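Local coordinates for HpcH/HpaI aldolase (PDB 3QZ6), which belongs to the HpcH/HpaI aldolase/citrate lyase family, whose members are built on a TIM barrel, at residues V59-I73 with L84-G96. Numbering follows the deposited sequence.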
# COMPACT_ATOMS: atom_id res chain seq x y z
N VAL A 59 -9.48 -12.94 -3.02
CA VAL A 59 -9.41 -14.39 -3.19
C VAL A 59 -9.38 -14.78 -4.67
O VAL A 59 -8.64 -15.68 -5.08
CB VAL A 59 -10.59 -15.08 -2.48
CG1 VAL A 59 -10.77 -16.52 -2.98
CG2 VAL A 59 -10.39 -15.04 -0.97
N SER A 60 -10.18 -14.10 -5.49
CA SER A 60 -10.22 -14.40 -6.92
C SER A 60 -8.86 -14.30 -7.59
O SER A 60 -8.53 -15.07 -8.50
CB SER A 60 -11.22 -13.48 -7.61
OG SER A 60 -12.54 -13.83 -7.21
N VAL A 61 -8.06 -13.33 -7.16
CA VAL A 61 -6.71 -13.18 -7.68
C VAL A 61 -5.78 -14.19 -7.02
O VAL A 61 -4.93 -14.79 -7.68
CB VAL A 61 -6.19 -11.74 -7.47
CG1 VAL A 61 -4.74 -11.62 -7.92
CG2 VAL A 61 -7.10 -10.71 -8.22
N ALA A 62 -5.93 -14.40 -5.72
CA ALA A 62 -5.04 -15.30 -4.98
C ALA A 62 -5.14 -16.76 -5.43
O ALA A 62 -4.15 -17.50 -5.40
CB ALA A 62 -5.31 -15.20 -3.49
N LYS A 63 -6.34 -17.18 -5.82
CA LYS A 63 -6.58 -18.59 -6.10
C LYS A 63 -5.67 -19.07 -7.23
O LYS A 63 -5.18 -20.19 -7.20
CB LYS A 63 -8.04 -18.84 -6.46
CG LYS A 63 -8.97 -18.95 -5.25
CD LYS A 63 -8.89 -20.37 -4.67
CE LYS A 63 -9.72 -20.51 -3.40
NZ LYS A 63 -9.93 -21.96 -3.07
N ASN A 64 -5.45 -18.23 -8.23
CA ASN A 64 -4.57 -18.62 -9.34
C ASN A 64 -3.14 -18.11 -9.19
O ASN A 64 -2.30 -18.35 -10.06
CB ASN A 64 -5.16 -18.17 -10.68
CG ASN A 64 -6.40 -18.97 -11.06
OD1 ASN A 64 -7.44 -18.40 -11.42
ND2 ASN A 64 -6.31 -20.29 -10.98
N ALA A 65 -2.87 -17.38 -8.11
CA ALA A 65 -1.53 -16.84 -7.88
C ALA A 65 -0.75 -17.72 -6.93
O ALA A 65 0.44 -17.52 -6.72
CB ALA A 65 -1.61 -15.41 -7.36
N GLY A 66 -1.43 -18.71 -6.35
CA GLY A 66 -0.79 -19.61 -5.41
C GLY A 66 -0.56 -18.99 -4.04
O GLY A 66 0.34 -19.39 -3.31
N VAL A 67 -1.38 -18.01 -3.68
CA VAL A 67 -1.26 -17.36 -2.38
C VAL A 67 -2.51 -17.70 -1.56
O VAL A 67 -3.63 -17.70 -2.10
CB VAL A 67 -1.12 -15.82 -2.54
CG1 VAL A 67 -1.03 -15.12 -1.19
CG2 VAL A 67 0.11 -15.49 -3.40
N SER A 68 -2.33 -18.01 -0.28
CA SER A 68 -3.46 -18.37 0.56
C SER A 68 -3.97 -17.14 1.31
O SER A 68 -3.19 -16.35 1.82
CB SER A 68 -3.04 -19.43 1.58
OG SER A 68 -2.56 -20.60 0.94
N VAL A 69 -5.29 -17.01 1.40
CA VAL A 69 -5.88 -15.87 2.11
C VAL A 69 -6.50 -16.37 3.41
O VAL A 69 -7.37 -17.24 3.38
CB VAL A 69 -6.97 -15.19 1.26
CG1 VAL A 69 -7.58 -14.00 2.00
CG2 VAL A 69 -6.40 -14.76 -0.12
N LEU A 70 -6.03 -15.86 4.54
CA LEU A 70 -6.68 -16.16 5.82
C LEU A 70 -7.40 -14.90 6.26
O LEU A 70 -7.07 -13.82 5.81
CB LEU A 70 -5.66 -16.56 6.89
CG LEU A 70 -4.74 -17.74 6.54
CD1 LEU A 70 -3.78 -17.99 7.70
CD2 LEU A 70 -5.55 -19.00 6.23
N VAL A 71 -8.38 -15.05 7.15
CA VAL A 71 -9.08 -13.88 7.67
C VAL A 71 -9.09 -13.90 9.20
O VAL A 71 -9.36 -14.93 9.81
CB VAL A 71 -10.52 -13.81 7.16
CG1 VAL A 71 -11.19 -12.50 7.63
CG2 VAL A 71 -10.57 -13.92 5.63
N ARG A 72 -8.79 -12.76 9.81
CA ARG A 72 -8.92 -12.59 11.25
C ARG A 72 -10.33 -12.04 11.48
O ARG A 72 -10.62 -10.90 11.13
CB ARG A 72 -7.87 -11.61 11.75
CG ARG A 72 -7.94 -11.25 13.23
CD ARG A 72 -7.18 -9.94 13.45
NE ARG A 72 -6.12 -10.08 14.42
CZ ARG A 72 -5.09 -9.26 14.55
NH1 ARG A 72 -4.95 -8.21 13.75
NH2 ARG A 72 -4.18 -9.49 15.48
N ILE A 73 -11.21 -12.87 12.02
CA ILE A 73 -12.61 -12.48 12.16
C ILE A 73 -12.87 -11.93 13.56
O ILE A 73 -12.21 -12.31 14.51
CB ILE A 73 -13.54 -13.65 11.85
CG1 ILE A 73 -13.20 -14.86 12.74
CG2 ILE A 73 -13.45 -14.00 10.35
CD1 ILE A 73 -14.05 -16.10 12.44
N LEU A 84 -17.06 -16.93 4.54
CA LEU A 84 -15.68 -16.68 4.15
C LEU A 84 -15.03 -17.94 3.58
O LEU A 84 -14.25 -17.84 2.64
CB LEU A 84 -14.86 -16.10 5.31
CG LEU A 84 -15.25 -14.66 5.68
CD1 LEU A 84 -14.58 -14.23 6.98
CD2 LEU A 84 -14.91 -13.68 4.54
N LEU A 85 -15.35 -19.11 4.15
CA LEU A 85 -14.82 -20.35 3.58
C LEU A 85 -15.43 -20.60 2.21
O LEU A 85 -14.74 -21.07 1.29
CB LEU A 85 -15.11 -21.55 4.49
CG LEU A 85 -14.34 -21.60 5.82
CD1 LEU A 85 -14.77 -22.82 6.62
CD2 LEU A 85 -12.83 -21.64 5.59
N ASP A 86 -16.71 -20.31 2.07
CA ASP A 86 -17.38 -20.54 0.79
C ASP A 86 -16.76 -19.63 -0.27
O ASP A 86 -16.50 -20.04 -1.40
CB ASP A 86 -18.88 -20.28 0.90
CG ASP A 86 -19.61 -21.41 1.64
OD1 ASP A 86 -19.03 -22.50 1.78
OD2 ASP A 86 -20.75 -21.20 2.07
N ILE A 87 -16.53 -18.38 0.10
CA ILE A 87 -15.92 -17.40 -0.81
C ILE A 87 -14.53 -17.85 -1.24
O ILE A 87 -14.12 -17.64 -2.38
CB ILE A 87 -15.89 -16.00 -0.18
CG1 ILE A 87 -17.31 -15.41 -0.13
CG2 ILE A 87 -14.97 -15.07 -0.96
CD1 ILE A 87 -17.44 -14.25 0.92
N GLY A 88 -13.78 -18.48 -0.33
CA GLY A 88 -12.50 -19.05 -0.72
C GLY A 88 -11.30 -18.75 0.17
O GLY A 88 -10.17 -19.08 -0.19
N ALA A 89 -11.53 -18.11 1.31
CA ALA A 89 -10.46 -17.99 2.29
C ALA A 89 -10.09 -19.41 2.69
O ALA A 89 -10.96 -20.28 2.79
CB ALA A 89 -10.93 -17.20 3.50
N GLU A 90 -8.81 -19.67 2.92
CA GLU A 90 -8.41 -21.02 3.31
C GLU A 90 -8.67 -21.26 4.79
O GLU A 90 -8.65 -22.41 5.27
CB GLU A 90 -6.94 -21.29 2.99
CG GLU A 90 -6.64 -21.32 1.49
CD GLU A 90 -5.32 -22.00 1.17
OE1 GLU A 90 -4.82 -22.76 2.03
OE2 GLU A 90 -4.77 -21.79 0.07
N GLY A 91 -8.92 -20.18 5.52
CA GLY A 91 -9.18 -20.34 6.94
C GLY A 91 -9.00 -19.07 7.73
O GLY A 91 -9.04 -17.96 7.18
N PHE A 92 -8.76 -19.24 9.03
CA PHE A 92 -8.93 -18.15 9.98
C PHE A 92 -7.84 -18.04 11.02
O PHE A 92 -7.24 -19.03 11.43
CB PHE A 92 -10.26 -18.34 10.72
CG PHE A 92 -11.43 -18.45 9.81
CD1 PHE A 92 -11.91 -17.33 9.15
CD2 PHE A 92 -12.04 -19.67 9.59
CE1 PHE A 92 -12.99 -17.43 8.28
CE2 PHE A 92 -13.12 -19.79 8.74
CZ PHE A 92 -13.60 -18.66 8.08
N MSE A 93 -7.62 -16.82 11.47
CA MSE A 93 -6.97 -16.60 12.75
C MSE A 93 -8.08 -16.14 13.68
O MSE A 93 -8.72 -15.11 13.44
CB MSE A 93 -5.88 -15.54 12.64
CG MSE A 93 -5.20 -15.24 13.98
SE MSE A 93 -3.61 -14.09 13.77
CE MSE A 93 -4.51 -12.50 13.19
N ILE A 94 -8.33 -16.92 14.73
CA ILE A 94 -9.37 -16.59 15.70
C ILE A 94 -8.74 -15.80 16.84
O ILE A 94 -7.85 -16.31 17.53
CB ILE A 94 -10.01 -17.88 16.27
CG1 ILE A 94 -10.47 -18.81 15.14
CG2 ILE A 94 -11.18 -17.53 17.19
CD1 ILE A 94 -11.50 -18.15 14.21
N PRO A 95 -9.20 -14.57 17.06
CA PRO A 95 -8.51 -13.70 18.03
C PRO A 95 -8.92 -13.96 19.47
O PRO A 95 -10.05 -14.41 19.70
CB PRO A 95 -8.96 -12.30 17.61
CG PRO A 95 -10.36 -12.52 17.05
CD PRO A 95 -10.28 -13.86 16.34
N GLY A 96 -8.03 -13.69 20.42
CA GLY A 96 -8.33 -13.77 21.83
C GLY A 96 -8.98 -15.07 22.25
O GLY A 96 -9.98 -15.07 22.96
O HOH W 1 -7.50 -18.25 -0.15
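Val71 bonds to strand 91-94 through both its N-H and its C=O: Val71 N reaches Gly91 O at 3.0 Å, and Val71 O takes Met93 N from above the carbonyl plane. Just before that strand, Glu90 N adds a third backbone bond, to Val69 O at 2.9 Å. Strands 68-72 and 91-94 run in the same direction, their axes 34° apart. At the Val69 end a water bridges the two segments, accepting from Val69 N and donating to Gly88 O.

Two side-chain polar groups meet near the start of the strands. Ser68 OG donates to Glu90 OE2 at 2.7 Å, approaching from above the carboxylate plane. Both carboxylate oxygens are also held by backbone N-H groups, OE2 by Phe5 and OE1 by Leu6, which ties the N-terminal segment to this end of the barrel.

Apolar side chains meet on the face that carries Val71 and Phe92, toward Leu84 of helix 78-87. Leu84 CD1 sits 3.6 Å from Ile73 CG2. Val71 CG1, anti to the backbone N (chi1 -174°), also touches Leu84 CD1, leaving CG2 to rest on Ala89 CB. The Phe92 ring has Val71 O and Leu84 CD1 at its edge. Ile73 and Ile94 lie alongside each other, their CD1 atoms 3.7 Å apart. Just past the end of helix 78-87, Gly88 CA meets Val59 CG1 of helix 52-65 at 3.8 Å, a spot with no room for a side chain.

On the other face of the sheet, Met93, present as selenomethionine, bends at chi3 (67°) and lays CE over one face of the Arg72 guanidinium, 3.2 Å from NE. Salt bridges to Asp44 and Glu46 and a hydrogen bond to Gln149 hold that group inside the barrel mouth.

Strand 68-72, helix 78-87 and strand 91-94 form one beta-alpha-beta unit, contributing the third and fourth strands of the eight-stranded parallel TIM barrel.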